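Epidermal growth factor receptor pathway substrate 8-like protein 1 (Mus musculus, PDB 2CY5) probably serves as an adaptor in growth factor receptor signalling, its phosphotyrosine-binding (PTB) domain recognising short tyrosine-containing peptide motifs in partner proteins. Local coordinates at residues S9-V13 and L121-D125; L16-C20 and K36-M40; L52-S56 and D125-A129; R92-L97 and V109-L115. All blocks are in the same frame, centred on the assembly; numbering follows the deposited sequence.

Contact 1 of 4, residues S9-V13 and L121-D125; sequences SQYHV and LIRED. With CA (calcium ion), chain B.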
loop_
_atom_site.group_PDB
_atom_site.type_symbol
_atom_site.label_atom_id
_atom_site.label_comp_id
_atom_site.label_asym_id
_atom_site.label_seq_id
_atom_site.Cartn_x
_atom_site.Cartn_y
_atom_site.Cartn_z
ATOM N N SER A 9 21.883 4.831 -5.245
ATOM C CA SER A 9 22.026 6.231 -4.985
ATOM C C SER A 9 20.827 6.570 -4.092
ATOM O O SER A 9 19.758 5.840 -4.132
ATOM C CB SER A 9 21.863 7.028 -6.284
ATOM O OG SER A 9 22.727 6.628 -7.339
ATOM N N GLN A 10 20.946 7.654 -3.363
ATOM C CA GLN A 10 19.797 8.229 -2.548
ATOM C C GLN A 10 19.549 9.652 -2.779
ATOM O O GLN A 10 20.450 10.449 -3.118
ATOM C CB GLN A 10 19.921 8.142 -1.067
ATOM C CG GLN A 10 21.252 7.713 -0.635
ATOM C CD GLN A 10 21.292 7.608 0.879
ATOM O OE1 GLN A 10 20.999 6.539 1.452
ATOM N NE2 GLN A 10 21.557 8.753 1.530
ATOM N N TYR A 11 18.309 10.034 -2.582
ATOM C CA TYR A 11 17.871 11.387 -2.790
ATOM C C TYR A 11 16.884 11.774 -1.659
ATOM O O TYR A 11 16.122 10.884 -1.114
ATOM C CB TYR A 11 17.073 11.452 -4.072
ATOM C CG TYR A 11 17.866 10.892 -5.192
ATOM C CD1 TYR A 11 17.715 9.533 -5.576
ATOM C CD2 TYR A 11 18.779 11.709 -5.894
ATOM C CE1 TYR A 11 18.440 8.977 -6.659
ATOM C CE2 TYR A 11 19.498 11.166 -7.030
ATOM C CZ TYR A 11 19.319 9.845 -7.403
ATOM O OH TYR A 11 19.916 9.289 -8.458
ATOM N N HIS A 12 16.998 12.992 -1.180
ATOM C CA HIS A 12 15.981 13.412 -0.231
ATOM C C HIS A 12 14.809 13.953 -1.074
ATOM O O HIS A 12 15.025 14.699 -2.056
ATOM C CB HIS A 12 16.473 14.503 0.656
ATOM C CG HIS A 12 17.497 14.026 1.639
ATOM N ND1 HIS A 12 17.229 13.916 2.988
ATOM C CD2 HIS A 12 18.744 13.542 1.449
ATOM C CE1 HIS A 12 18.277 13.386 3.576
ATOM N NE2 HIS A 12 19.208 13.150 2.664
ATOM N N VAL A 13 13.566 13.543 -0.710
ATOM C CA VAL A 13 12.438 14.081 -1.434
ATOM C C VAL A 13 11.345 14.345 -0.389
ATOM O O VAL A 13 11.466 13.862 0.727
ATOM C CB VAL A 13 11.853 12.984 -2.446
ATOM C CG1 VAL A 13 12.931 12.604 -3.463
ATOM C CG2 VAL A 13 11.408 11.800 -1.649
ATOM N N LEU A 121 16.435 14.078 -12.402
ATOM C CA LEU A 121 17.640 13.239 -12.146
ATOM C C LEU A 121 17.203 11.965 -11.557
ATOM O O LEU A 121 17.743 10.905 -11.861
ATOM C CB LEU A 121 18.556 13.977 -11.167
ATOM C CG LEU A 121 19.924 13.377 -10.812
ATOM C CD1 LEU A 121 20.797 13.401 -12.030
ATOM C CD2 LEU A 121 20.676 14.157 -9.736
ATOM N N ILE A 122 16.138 11.997 -10.752
ATOM C CA ILE A 122 15.741 10.697 -10.091
ATOM C C ILE A 122 15.034 9.803 -11.089
ATOM O O ILE A 122 15.248 8.575 -11.060
ATOM C CB ILE A 122 14.797 10.943 -8.814
ATOM C CG1 ILE A 122 15.501 11.861 -7.742
ATOM C CG2 ILE A 122 14.464 9.597 -8.183
ATOM C CD1 ILE A 122 14.478 12.467 -6.636
ATOM N N ARG A 123 14.177 10.408 -11.940
ATOM C CA ARG A 123 13.516 9.714 -13.047
ATOM C C ARG A 123 14.562 8.999 -13.915
ATOM O O ARG A 123 14.392 7.809 -14.202
ATOM C CB ARG A 123 12.742 10.686 -13.915
ATOM C CG ARG A 123 12.172 9.980 -15.177
ATOM C CD ARG A 123 11.706 11.012 -16.158
ATOM N NE ARG A 123 12.954 11.475 -16.745
ATOM C CZ ARG A 123 13.681 10.694 -17.552
ATOM N NH1 ARG A 123 13.280 9.458 -17.858
ATOM N NH2 ARG A 123 14.826 11.150 -18.020
ATOM N N GLU A 124 15.663 9.661 -14.252
ATOM C CA GLU A 124 16.618 8.968 -15.131
ATOM C C GLU A 124 17.222 7.855 -14.437
ATOM O O GLU A 124 17.430 6.891 -15.095
ATOM C CB GLU A 124 17.786 9.903 -15.599
ATOM C CG GLU A 124 17.474 10.810 -16.731
ATOM C CD GLU A 124 18.761 11.756 -16.903
ATOM O OE1 GLU A 124 18.811 12.919 -16.329
ATOM O OE2 GLU A 124 19.738 11.267 -17.521
ATOM N N ASP A 125 17.520 7.952 -13.144
ATOM C CA ASP A 125 18.126 6.887 -12.401
ATOM C C ASP A 125 17.207 5.661 -12.272
ATOM O O ASP A 125 17.569 4.481 -12.587
ATOM C CB ASP A 125 18.486 7.429 -11.010
ATOM C CG ASP A 125 19.329 6.426 -10.197
ATOM O OD1 ASP A 125 19.737 5.403 -10.768
ATOM O OD2 ASP A 125 19.652 6.670 -9.033
HETATM CA CA CA B . 21.586 3.911 -10.737
HETATM O O HOH W 1 21.143 4.284 -8.416
HETATM O O HOH W 2 20.308 3.485 -12.577
HETATM O O HOH W 3 21.022 1.683 -9.944
HETATM O O HOH W 4 22.609 5.846 -11.585
HETATM O O HOH W 5 23.075 3.015 -12.427
#

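Contact 2 of 4, residues L16-C20 and K36-M40; sequences LVTFC and KLAVM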
loop_
_atom_site.group_PDB
_atom_site.type_symbol
_atom_site.label_atom_id
_atom_site.label_comp_id
_atom_site.label_asym_id
_atom_site.label_seq_id
_atom_site.Cartn_x
_atom_site.Cartn_y
_atom_site.Cartn_z
ATOM N N LEU A 16 4.344 13.624 -1.515
ATOM C CA LEU A 16 3.192 14.501 -1.464
ATOM C C LEU A 16 1.895 13.665 -1.299
ATOM O O LEU A 16 1.122 14.030 -0.467
ATOM C CB LEU A 16 3.034 15.265 -2.745
ATOM C CG LEU A 16 4.310 16.158 -2.988
ATOM C CD1 LEU A 16 4.002 17.010 -4.292
ATOM C CD2 LEU A 16 4.422 17.141 -1.801
ATOM N N VAL A 17 1.649 12.628 -2.109
ATOM C CA VAL A 17 0.364 11.865 -1.999
ATOM C C VAL A 17 0.543 10.504 -2.752
ATOM O O VAL A 17 1.457 10.372 -3.621
ATOM C CB VAL A 17 -0.782 12.710 -2.791
ATOM C CG1 VAL A 17 -0.755 12.494 -4.314
ATOM C CG2 VAL A 17 -2.135 12.200 -2.270
ATOM N N THR A 18 -0.192 9.461 -2.324
ATOM C CA THR A 18 -0.273 8.203 -3.011
ATOM C C THR A 18 -1.797 7.972 -3.167
ATOM O O THR A 18 -2.564 8.139 -2.138
ATOM C CB THR A 18 0.297 7.163 -2.177
ATOM O OG1 THR A 18 1.726 7.327 -2.047
ATOM C CG2 THR A 18 -0.016 5.764 -2.821
ATOM N N PHE A 19 -2.303 7.631 -4.332
ATOM C CA PHE A 19 -3.720 7.363 -4.476
ATOM C C PHE A 19 -3.913 6.228 -5.459
ATOM O O PHE A 19 -3.024 5.992 -6.312
ATOM C CB PHE A 19 -4.486 8.676 -4.863
ATOM C CG PHE A 19 -4.161 9.239 -6.241
ATOM C CD1 PHE A 19 -4.598 8.631 -7.367
ATOM C CD2 PHE A 19 -3.382 10.428 -6.318
ATOM C CE1 PHE A 19 -4.273 9.183 -8.672
ATOM C CE2 PHE A 19 -3.042 11.005 -7.586
ATOM C CZ PHE A 19 -3.473 10.396 -8.742
ATOM N N CYS A 20 -5.010 5.469 -5.345
ATOM C CA CYS A 20 -5.209 4.248 -6.170
ATOM C C CYS A 20 -5.741 4.721 -7.503
ATOM O O CYS A 20 -6.468 5.748 -7.615
ATOM C CB CYS A 20 -6.368 3.278 -5.516
ATOM S SG CYS A 20 -5.645 3.083 -3.787
ATOM N N LYS A 36 -5.389 15.709 -10.916
ATOM C CA LYS A 36 -6.061 15.179 -9.700
ATOM C C LYS A 36 -5.181 15.568 -8.510
ATOM O O LYS A 36 -5.722 15.915 -7.469
ATOM C CB LYS A 36 -6.199 13.693 -9.846
ATOM C CG LYS A 36 -6.671 12.989 -8.554
ATOM C CD LYS A 36 -7.163 11.552 -8.891
ATOM C CE LYS A 36 -7.596 10.834 -7.466
ATOM N NZ LYS A 36 -8.523 9.675 -7.814
ATOM N N LEU A 37 -3.810 15.571 -8.629
ATOM C CA LEU A 37 -3.020 16.074 -7.517
ATOM C C LEU A 37 -3.377 17.522 -7.086
ATOM O O LEU A 37 -3.460 17.799 -5.900
ATOM C CB LEU A 37 -1.479 16.081 -7.825
ATOM C CG LEU A 37 -0.561 16.779 -6.865
ATOM C CD1 LEU A 37 -0.363 15.896 -5.635
ATOM C CD2 LEU A 37 0.831 17.009 -7.659
ATOM N N ALA A 38 -3.577 18.429 -8.038
ATOM C CA ALA A 38 -3.918 19.811 -7.717
ATOM C C ALA A 38 -5.334 19.776 -7.054
ATOM O O ALA A 38 -5.503 20.521 -6.074
ATOM C CB ALA A 38 -4.037 20.715 -8.960
ATOM N N VAL A 39 -6.285 18.979 -7.565
ATOM C CA VAL A 39 -7.657 18.957 -6.889
ATOM C C VAL A 39 -7.468 18.524 -5.431
ATOM O O VAL A 39 -7.973 19.149 -4.487
ATOM C CB VAL A 39 -8.590 18.040 -7.637
ATOM C CG1 VAL A 39 -9.929 17.860 -6.905
ATOM C CG2 VAL A 39 -8.923 18.670 -8.973
HETATM N N MSE A 40 -6.690 17.440 -5.225
HETATM C CA MSE A 40 -6.462 16.927 -3.881
HETATM C C MSE A 40 -5.856 17.936 -3.029
HETATM O O MSE A 40 -6.139 18.066 -1.804
HETATM C CB MSE A 40 -5.591 15.571 -3.869
HETATM C CG MSE A 40 -6.483 14.579 -4.492
HETATM SE SE MSE A 40 -5.349 12.935 -4.723
HETATM C CE MSE A 40 -5.393 12.488 -2.742
HETATM O O HOH W 6 -7.214 7.892 -9.532
#

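Contact 3 of 4, residues L52-S56 and D125-A129; sequences LLRVS and DIQGA. With CA (calcium ion), chain B.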
loop_
_atom_site.group_PDB
_atom_site.type_symbol
_atom_site.label_atom_id
_atom_site.label_comp_id
_atom_site.label_asym_id
_atom_site.label_seq_id
_atom_site.Cartn_x
_atom_site.Cartn_y
_atom_site.Cartn_z
ATOM N N LEU A 52 13.681 9.783 2.433
ATOM C CA LEU A 52 14.894 9.335 1.690
ATOM C C LEU A 52 14.516 8.308 0.651
ATOM O O LEU A 52 14.098 7.204 0.995
ATOM C CB LEU A 52 15.814 8.580 2.622
ATOM C CG LEU A 52 17.310 8.703 2.358
ATOM C CD1 LEU A 52 17.703 9.897 1.476
ATOM C CD2 LEU A 52 17.930 8.844 3.770
ATOM N N LEU A 53 14.708 8.637 -0.628
ATOM C CA LEU A 53 14.366 7.707 -1.707
ATOM C C LEU A 53 15.681 7.063 -2.250
ATOM O O LEU A 53 16.674 7.775 -2.661
ATOM C CB LEU A 53 13.552 8.457 -2.809
ATOM C CG LEU A 53 13.016 7.534 -3.931
ATOM C CD1 LEU A 53 12.025 8.252 -4.924
ATOM C CD2 LEU A 53 14.179 7.115 -4.871
ATOM N N ARG A 54 15.773 5.757 -2.090
ATOM C CA ARG A 54 16.934 5.012 -2.502
ATOM C C ARG A 54 16.750 4.132 -3.719
ATOM O O ARG A 54 15.787 3.390 -3.837
ATOM C CB ARG A 54 17.479 4.295 -1.281
ATOM C CG ARG A 54 18.769 3.511 -1.579
ATOM C CD ARG A 54 19.345 2.675 -0.367
ATOM N NE ARG A 54 19.709 3.542 0.766
ATOM C CZ ARG A 54 19.914 3.071 2.013
ATOM N NH1 ARG A 54 19.802 1.760 2.301
ATOM N NH2 ARG A 54 20.220 3.900 2.989
ATOM N N VAL A 55 17.572 4.332 -4.792
ATOM C CA VAL A 55 17.423 3.467 -5.983
ATOM C C VAL A 55 18.572 2.457 -5.978
ATOM O O VAL A 55 19.749 2.885 -5.876
ATOM C CB VAL A 55 17.533 4.328 -7.160
ATOM C CG1 VAL A 55 17.291 3.580 -8.391
ATOM C CG2 VAL A 55 16.447 5.552 -7.016
ATOM N N SER A 56 18.269 1.173 -6.018
ATOM C CA SER A 56 19.280 0.110 -6.061
ATOM C C SER A 56 19.006 -0.667 -7.239
ATOM O O SER A 56 17.982 -0.489 -7.909
ATOM C CB SER A 56 19.216 -0.693 -4.800
ATOM O OG SER A 56 18.183 -1.600 -4.897
ATOM N N ASP A 125 17.520 7.952 -13.144
ATOM C CA ASP A 125 18.126 6.887 -12.401
ATOM C C ASP A 125 17.207 5.661 -12.272
ATOM O O ASP A 125 17.569 4.481 -12.587
ATOM C CB ASP A 125 18.486 7.429 -11.010
ATOM C CG ASP A 125 19.329 6.426 -10.197
ATOM O OD1 ASP A 125 19.737 5.403 -10.768
ATOM O OD2 ASP A 125 19.652 6.670 -9.033
ATOM N N ILE A 126 15.943 5.942 -11.949
ATOM C CA ILE A 126 15.008 4.785 -11.844
ATOM C C ILE A 126 14.807 4.219 -13.181
ATOM O O ILE A 126 14.804 3.005 -13.337
ATOM C CB ILE A 126 13.628 5.273 -11.266
ATOM C CG1 ILE A 126 13.967 5.679 -9.785
ATOM C CG2 ILE A 126 12.451 4.202 -11.561
ATOM C CD1 ILE A 126 12.702 6.371 -9.045
ATOM N N GLN A 127 14.666 5.056 -14.203
ATOM C CA GLN A 127 14.414 4.441 -15.579
ATOM C C GLN A 127 15.673 3.601 -16.042
ATOM O O GLN A 127 15.512 2.546 -16.669
ATOM C CB GLN A 127 14.191 5.531 -16.607
ATOM C CG GLN A 127 13.796 4.968 -17.956
ATOM C CD GLN A 127 12.552 4.047 -17.899
ATOM O OE1 GLN A 127 11.469 4.491 -17.413
ATOM N NE2 GLN A 127 12.695 2.762 -18.379
ATOM N N GLY A 128 16.883 4.092 -15.746
ATOM C CA GLY A 128 18.095 3.297 -16.018
ATOM C C GLY A 128 18.069 1.968 -15.248
ATOM O O GLY A 128 18.402 0.883 -15.842
ATOM N N ALA A 129 17.584 1.998 -14.002
ATOM C CA ALA A 129 17.561 0.777 -13.212
ATOM C C ALA A 129 16.470 -0.152 -13.757
ATOM O O ALA A 129 16.739 -1.372 -13.885
ATOM C CB ALA A 129 17.415 1.018 -11.675
HETATM CA CA CA B . 21.586 3.911 -10.737
HETATM O O HOH W 1 21.143 4.284 -8.416
HETATM O O HOH W 2 20.308 3.485 -12.577
HETATM O O HOH W 3 21.022 1.683 -9.944
HETATM O O HOH W 4 22.609 5.846 -11.585
HETATM O O HOH W 5 23.075 3.015 -12.427
#

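Contact 4 of 4, residues R92-L97 and V109-L115; sequences RSLLLL and VHFFQGL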
loop_
_atom_site.group_PDB
_atom_site.type_symbol
_atom_site.label_atom_id
_atom_site.label_comp_id
_atom_site.label_asym_id
_atom_site.label_seq_id
_atom_site.Cartn_x
_atom_site.Cartn_y
_atom_site.Cartn_z
ATOM N N ARG A 92 8.513 23.977 -9.993
ATOM C CA ARG A 92 9.143 22.631 -9.781
ATOM C C ARG A 92 8.643 21.411 -10.439
ATOM O O ARG A 92 7.464 21.210 -10.660
ATOM C CB ARG A 92 9.155 22.232 -8.349
ATOM C CG ARG A 92 10.083 22.892 -7.584
ATOM C CD ARG A 92 10.425 22.014 -6.497
ATOM N NE ARG A 92 10.456 22.754 -5.255
ATOM C CZ ARG A 92 10.836 22.195 -4.118
ATOM N NH1 ARG A 92 11.202 20.948 -4.115
ATOM N NH2 ARG A 92 10.821 22.842 -2.975
ATOM N N SER A 93 9.560 20.467 -10.372
ATOM C CA SER A 93 9.294 19.208 -10.987
ATOM C C SER A 93 8.722 18.176 -9.951
ATOM O O SER A 93 9.069 18.142 -8.789
ATOM C CB SER A 93 10.612 18.733 -11.662
ATOM O OG SER A 93 10.400 17.934 -12.856
ATOM N N LEU A 94 7.747 17.407 -10.358
ATOM C CA LEU A 94 7.299 16.345 -9.465
ATOM C C LEU A 94 7.841 15.014 -10.079
ATOM O O LEU A 94 7.884 14.829 -11.313
ATOM C CB LEU A 94 5.815 16.265 -9.553
ATOM C CG LEU A 94 5.227 17.622 -8.996
ATOM C CD1 LEU A 94 3.720 17.440 -9.033
ATOM C CD2 LEU A 94 5.771 17.972 -7.538
ATOM N N LEU A 95 8.128 14.070 -9.203
ATOM C CA LEU A 95 8.518 12.772 -9.608
ATOM C C LEU A 95 7.189 11.886 -9.507
ATOM O O LEU A 95 6.507 11.824 -8.450
ATOM C CB LEU A 95 9.524 12.207 -8.622
ATOM C CG LEU A 95 9.766 10.702 -8.984
ATOM C CD1 LEU A 95 10.523 10.505 -10.317
ATOM C CD2 LEU A 95 10.712 10.000 -7.815
ATOM N N LEU A 96 6.790 11.262 -10.584
ATOM C CA LEU A 96 5.608 10.415 -10.496
ATOM C C LEU A 96 6.045 8.994 -10.625
ATOM O O LEU A 96 6.893 8.588 -11.509
ATOM C CB LEU A 96 4.717 10.806 -11.622
ATOM C CG LEU A 96 3.263 10.352 -11.602
ATOM C CD1 LEU A 96 2.447 11.098 -12.647
ATOM C CD2 LEU A 96 3.326 9.024 -11.971
ATOM N N LEU A 97 5.585 8.142 -9.729
ATOM C CA LEU A 97 5.868 6.681 -9.839
ATOM C C LEU A 97 4.531 5.902 -9.812
ATOM O O LEU A 97 3.709 6.112 -8.916
ATOM C CB LEU A 97 6.731 6.119 -8.682
ATOM C CG LEU A 97 8.198 6.250 -8.664
ATOM C CD1 LEU A 97 8.663 5.758 -7.221
ATOM C CD2 LEU A 97 8.713 5.282 -9.726
ATOM N N VAL A 109 -0.674 5.582 -7.811
ATOM C CA VAL A 109 0.155 6.689 -8.275
ATOM C C VAL A 109 0.857 7.290 -7.030
ATOM O O VAL A 109 0.154 7.638 -6.063
ATOM C CB VAL A 109 -0.716 7.735 -8.906
ATOM C CG1 VAL A 109 0.148 9.073 -9.090
ATOM C CG2 VAL A 109 -1.279 7.098 -10.215
ATOM N N HIS A 110 2.175 7.420 -7.039
ATOM C CA HIS A 110 2.850 8.091 -5.927
ATOM C C HIS A 110 3.503 9.449 -6.522
ATOM O O HIS A 110 4.174 9.433 -7.601
ATOM C CB HIS A 110 3.974 7.263 -5.425
ATOM C CG HIS A 110 3.603 5.873 -4.968
ATOM N ND1 HIS A 110 3.155 5.619 -3.684
ATOM C CD2 HIS A 110 3.585 4.671 -5.627
ATOM C CE1 HIS A 110 2.855 4.320 -3.591
ATOM N NE2 HIS A 110 3.094 3.728 -4.749
ATOM N N PHE A 111 3.283 10.578 -5.858
ATOM C CA PHE A 111 3.913 11.838 -6.287
ATOM C C PHE A 111 4.896 12.288 -5.206
ATOM O O PHE A 111 4.563 12.329 -3.956
ATOM C CB PHE A 111 2.871 12.934 -6.440
ATOM C CG PHE A 111 2.235 13.018 -7.771
ATOM C CD1 PHE A 111 2.898 13.535 -8.833
ATOM C CD2 PHE A 111 0.901 12.619 -7.919
ATOM C CE1 PHE A 111 2.274 13.715 -10.071
ATOM C CE2 PHE A 111 0.224 12.778 -9.157
ATOM C CZ PHE A 111 0.895 13.351 -10.276
ATOM N N PHE A 112 6.093 12.732 -5.696
ATOM C CA PHE A 112 7.176 13.249 -4.815
ATOM C C PHE A 112 7.674 14.537 -5.376
ATOM O O PHE A 112 7.611 14.776 -6.576
ATOM C CB PHE A 112 8.347 12.264 -4.689
ATOM C CG PHE A 112 7.947 10.898 -4.239
ATOM C CD1 PHE A 112 7.513 9.912 -5.190
ATOM C CD2 PHE A 112 8.090 10.513 -2.947
ATOM C CE1 PHE A 112 7.281 8.558 -4.826
ATOM C CE2 PHE A 112 7.840 9.115 -2.503
ATOM C CZ PHE A 112 7.452 8.133 -3.469
ATOM N N GLN A 113 8.053 15.429 -4.478
ATOM C CA GLN A 113 8.564 16.781 -4.853
ATOM C C GLN A 113 10.033 16.610 -4.709
ATOM O O GLN A 113 10.537 16.070 -3.736
ATOM C CB GLN A 113 8.177 17.766 -3.809
ATOM C CG GLN A 113 8.548 19.118 -4.108
ATOM C CD GLN A 113 7.893 20.008 -3.093
ATOM O OE1 GLN A 113 7.936 19.786 -1.828
ATOM N NE2 GLN A 113 7.258 21.022 -3.624
ATOM N N GLY A 114 10.807 17.057 -5.674
ATOM C CA GLY A 114 12.232 16.787 -5.506
ATOM C C GLY A 114 12.731 18.032 -4.750
ATOM O O GLY A 114 12.005 19.038 -4.742
ATOM N N LEU A 115 13.900 17.957 -4.099
ATOM C CA LEU A 115 14.428 19.163 -3.492
ATOM C C LEU A 115 15.597 19.719 -4.407
ATOM O O LEU A 115 15.433 20.035 -5.591
ATOM C CB LEU A 115 14.936 18.794 -2.148
ATOM C CG LEU A 115 13.736 18.066 -1.399
ATOM C CD1 LEU A 115 14.152 17.415 -0.067
ATOM C CD2 LEU A 115 12.718 19.243 -1.124
#

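Contact 1 of 4, residues S9-V13 and L121-D125
Tyr11 on strand 9-20 and Asp125 on helix 118-133 meet because of their first torsions: the ring carbon CG of Tyr11 stands anti to the carbonyl carbon (chi1 -54°), while the carboxylate of Asp125 swings anti to the backbone N (chi1 -172°). The tyrosine hydroxyl, Tyr11 OH, then donates a hydrogen bond of 2.7 Å to Asp125 OD2, reaching that oxygen on the anti side, 30° out of the carboxylate plane. The two oxygens divide the work: OD2 takes the hydroxyl, and Asp125 OD1 binds the calcium ion at 2.4 Å, together with five waters and the backbone O of Ala6. One of those waters also hydrogen-bonds both Asp125 OD2 and Ser9 OG, a short side chain whose hydroxyl reaches the metal site through this water. The rest of the ring is packed by apolar side chains. Ile122 CG1 sits over one face of the Tyr11 ring, 3.7 Å from its centroid, a CH-pi contact offset toward the ring's rim, and Ile122 CD1 carries on to Val13 CG1 at 3.5 Å. Tyrosine suits its place by having a broad face for isoleucine and a polar end for aspartate. A phenylalanine at Tyr11 would probably keep the ring packing but leave Asp125 OD2 without its hydroxyl donor and the carboxylate less firmly set. Gripped by metal, hydroxyl and water together, the carboxylate is likely to be ionised and held in one rotation.

Contact 2 of 4, residues L16-C20 and K36-M40
Val17 and Phe19 of strand 9-20 meet helix 30-42 mostly through apolar contacts. Val17 divides its two methyls between neighbouring turns: CG1 lies 3.7 Å from Leu37 CD1, whereas CG2 presses on the CE methyl of Met40, here selenomethionine, at a tight 3.3 Å. Both branches of a valine are used, and the long flexible chain of Met40, bent at its last torsion (chi3 74°), folds its end onto the strand.

The ring of Phe19 takes two different neighbours. Over one face runs the extended aliphatic chain of Lys36, with CE 3.9 Å from the ring centroid in a CH-pi contact. Met40 SE approaches obliquely, 4.4 Å from the same centroid, as a Met-aromatic contact.

Helix 30-42 lies against the antiparallel sheet of the PTB fold, a member of the PH superfamily, and a classic beta bulge in the strand sets two residues, Leu16 and Val17, opposite Phe111.

Polar contact is indirect. A water accepts from Lys36 NZ (2.8 Å) and donates to Cys20 O (3.0 Å), so the aliphatic stem packs on the ring while the ammonium end keeps a water partner. Cys20, whose SG forms a disulfide with Cys20 of the second subunit, turns its side chain away from the helix.

Contact 3 of 4, residues L52-S56 and D125-A129
Asp125 and Val55 open the packing of helix 118-133 on strand 49-55, the C-terminal helix of the PTB fold lying across one end of the sheet at a shallow 31° to the short strand segment. The two side chains approach from opposite directions: Asp125 OD2 comes to 3.7 Å from Val55 CB, a van der Waals contact; the strongest polar partner of this oxygen is Tyr11 OH. A calcium-bound water that touches the aspartate also lies 3.2 Å from Val55 O, so the metal site is fitted against the end of the strand.

Ile126 comes next and is wholly apolar. Its CG1, anti to the carbonyl carbon (chi1 -68°), reaches Val55 CG2 at 3.7 Å, the two side chains meeting at about a right angle, and CD1 stretches farther to Leu53 CD2 at 4.5 Å. The beta-branched Val55 and Ile126 thus make the closer apolar contact here, and Leu53 touches more distantly.

One turn of helix after Asp125 comes Ala129, its backbone N hydrogen-bonded to Asp125 O. Its CB points toward the strand, and a single methyl suits a place set against both a valine and a backbone carbonyl: it lies 4.2 Å from Val55 CG1, and the same Ala129 CB stands 4.1 Å from Ser56 O.

Contact 4 of 4, residues R92-L97 and V109-L115
Leu95 and Phe112 sit at the well-packed heart of this strand pair. Leu95 N donates to Phe112 O at 2.8 Å and Phe112 N returns a bond to Leu95 O at 2.9 Å; Leu97 and His110 form the next hydrogen-bonded pair. Their side chains share one side of the sheet, where Leu97 CD1 touches Phe112 CE1 at 3.9 Å and Leu95 reaches Ala119 and Ile122 of helix 118-133. On the other side, Leu94 and Leu96 flank Phe111, under helix 30-42. Leu96 CG lies over the face of the Phe111 ring, 4.2 Å from its centroid, and Leu96 CD1 rests 3.6 Å from Phe111 CZ. Leucines suit both sides because their forked ends fit round flat rings.

Toward Arg92 the pairing runs out. Gly114 N is buried with no partner, and Ser93 O stays 3.7 Å from it. Here the Gln113 side chain, with CG anti to the backbone N (chi1 -176°), runs out extended over one face of the Arg92 guanidinium, amide and guanidinium planes stacked 21° apart, with Gln113 NE2 3.8 Å from the guanidinium plane, over its centre. Arg92 is poorly ordered, so this stack is doubtful. The firmer partner of Gln113 is Asn14, whose ND2 is hydrogen-bonded to Gln113 OE1. An alanine at Gln113 would probably leave Asn14 ND2 without this acceptor. From apolar middle to polar fringe, strands 94-99 and 108-114 form an antiparallel beta hairpin, the sixth and seventh strands of the PH-like fold of PTB domains.

Overall arrangement
All four contacts rest on one antiparallel sheet, in which strand 9-20 lies between strands 49-55 and 108-114. Contacts 1 and 3, with centres 6 Å apart, share Asp125, the calcium ion and helix 118-133, which spans the two neighbouring strands. Contact 2 lies about 21 Å from the centre of contact 1, across the chain's centre, where helix 30-42 covers the far end of strand 9-20. Contact 4, 5 Å from the chain's centre, stands between. Along the chain, contact 2 closes before contacts 3 and 4 open; contact 4 is nested within the loops closed by contacts 1 and 3, which end on the same helix. The C-terminal helix thus returns to the first strand, closing the PTB fold.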